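Side-chain contact in probable amidase (Thermus thermophilus, PDB 2DC0), which is a probable amidase of the amidase family, an alpha/beta protein built around a mixed beta-sheet flanked by helices: residues T15-L20 and E54-G59. Numbering follows the deposited sequence.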
# COMPACT_ATOMS: atom_id res chain seq x y z
N THR A 15 43.49 13.07 9.41
CA THR A 15 42.76 13.27 10.66
C THR A 15 42.58 11.92 11.35
O THR A 15 42.94 10.88 10.79
CB THR A 15 41.36 13.90 10.40
OG1 THR A 15 40.83 14.41 11.63
CG2 THR A 15 40.39 12.86 9.83
N THR A 16 42.02 11.94 12.56
CA THR A 16 41.78 10.72 13.32
C THR A 16 40.41 10.77 13.98
O THR A 16 39.81 11.84 14.10
CB THR A 16 42.82 10.54 14.45
OG1 THR A 16 42.69 11.61 15.40
CG2 THR A 16 44.24 10.53 13.89
N PRO A 17 39.89 9.61 14.43
CA PRO A 17 38.59 9.54 15.08
C PRO A 17 38.56 10.47 16.29
O PRO A 17 37.56 11.12 16.57
CB PRO A 17 38.48 8.08 15.48
CG PRO A 17 39.22 7.39 14.37
CD PRO A 17 40.45 8.26 14.24
N LEU A 18 39.67 10.51 17.01
CA LEU A 18 39.79 11.36 18.19
C LEU A 18 39.62 12.83 17.81
O LEU A 18 38.93 13.58 18.49
CB LEU A 18 41.15 11.13 18.86
CG LEU A 18 41.39 11.93 20.14
CD1 LEU A 18 40.36 11.54 21.19
CD2 LEU A 18 42.80 11.68 20.64
N ALA A 19 40.25 13.24 16.71
CA ALA A 19 40.16 14.62 16.25
C ALA A 19 38.75 14.95 15.77
O ALA A 19 38.25 16.05 16.01
CB ALA A 19 41.17 14.87 15.12
N LEU A 20 38.12 14.01 15.07
CA LEU A 20 36.76 14.23 14.59
C LEU A 20 35.82 14.41 15.78
O LEU A 20 34.92 15.24 15.74
CB LEU A 20 36.30 13.06 13.71
CG LEU A 20 37.00 12.95 12.35
CD1 LEU A 20 36.56 11.69 11.61
CD2 LEU A 20 36.67 14.19 11.52
N GLU A 54 43.45 4.10 17.61
CA GLU A 54 44.54 3.14 17.63
C GLU A 54 44.30 2.00 16.64
O GLU A 54 45.22 1.57 15.94
CB GLU A 54 44.72 2.58 19.05
CG GLU A 54 45.98 1.76 19.25
CD GLU A 54 47.22 2.45 18.72
OE1 GLU A 54 47.37 3.68 18.92
OE2 GLU A 54 48.06 1.77 18.10
N GLU A 55 43.06 1.52 16.56
CA GLU A 55 42.73 0.44 15.62
C GLU A 55 43.04 0.87 14.19
O GLU A 55 43.64 0.11 13.43
CB GLU A 55 41.25 0.06 15.75
CG GLU A 55 40.96 -0.93 16.87
CD GLU A 55 39.48 -1.17 17.10
OE1 GLU A 55 38.69 -1.05 16.14
OE2 GLU A 55 39.10 -1.50 18.25
N LEU A 56 42.65 2.09 13.84
CA LEU A 56 42.90 2.61 12.51
C LEU A 56 44.39 2.72 12.22
O LEU A 56 44.84 2.41 11.12
CB LEU A 56 42.25 3.99 12.35
CG LEU A 56 42.30 4.63 10.96
CD1 LEU A 56 41.65 3.71 9.94
CD2 LEU A 56 41.57 5.97 11.01
N ARG A 57 45.16 3.15 13.21
CA ARG A 57 46.60 3.28 13.01
C ARG A 57 47.26 1.95 12.70
O ARG A 57 48.28 1.91 12.01
CB ARG A 57 47.25 3.93 14.23
CG ARG A 57 46.91 5.40 14.34
CD ARG A 57 47.35 5.98 15.67
NE ARG A 57 47.07 7.41 15.74
CZ ARG A 57 47.22 8.14 16.84
NH1 ARG A 57 47.64 7.57 17.96
NH2 ARG A 57 46.95 9.44 16.81
N ARG A 58 46.69 0.86 13.20
CA ARG A 58 47.26 -0.46 12.95
C ARG A 58 46.47 -1.25 11.91
O ARG A 58 46.48 -2.48 11.92
CB ARG A 58 47.39 -1.25 14.26
CG ARG A 58 46.09 -1.65 14.92
CD ARG A 58 46.39 -2.58 16.10
NE ARG A 58 45.20 -3.26 16.62
CZ ARG A 58 44.37 -2.74 17.52
NH1 ARG A 58 44.58 -1.53 18.02
NH2 ARG A 58 43.32 -3.44 17.92
N GLY A 59 45.79 -0.54 11.02
CA GLY A 59 45.02 -1.17 9.96
C GLY A 59 43.87 -2.09 10.33
O GLY A 59 43.60 -3.05 9.62
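P17 and L56 make the apolar part of this contact, CD of the proline ring standing 4.1 Å from CD2 of the leucine. With CG of L56 anti to its backbone N (chi1 -175°), the isobutyl group reaches out and crosses the pyrrolidine ring obliquely. Proline suits the first turn of a helix, where its missing N-H costs no hydrogen bond, and its ring gives leucine a compact apolar partner.

Beside this pair, CG2 of T16 lies 4.1 Å from NH2 of R57, a van der Waals approach oblique to the guanidinium plane. Because the arginine chain is extended from CG to NE, its end reaches the threonine from an exposed position. The interface is small, 127 Å² over both sides.

The two segments share no hydrogen bond; bonds within each cap its helix. T16 is the N-cap of its helix: chi1 of 64° sets OG1 between the backbone N and the carbonyl carbon, where it accepts from A19 N at 3.2 Å. One threonine thus caps with its hydroxyl and packs with its methyl. The other helix ends in a Schellman motif, G59 N bonding to L56 O at 3.1 Å; the positive phi of G59 is easy without a side chain.

The start of helix 17-30 meets the end of helix 42-57, and a weak hydrogen bond from L18 N to T53 OG1 links them. P17 also touches L52 and T53 of that helix, and L10 of helix 3-11, while H66 packs on L56. Strand 37-40, an outermost strand of the large mixed sheet, lies between the two helices in sequence.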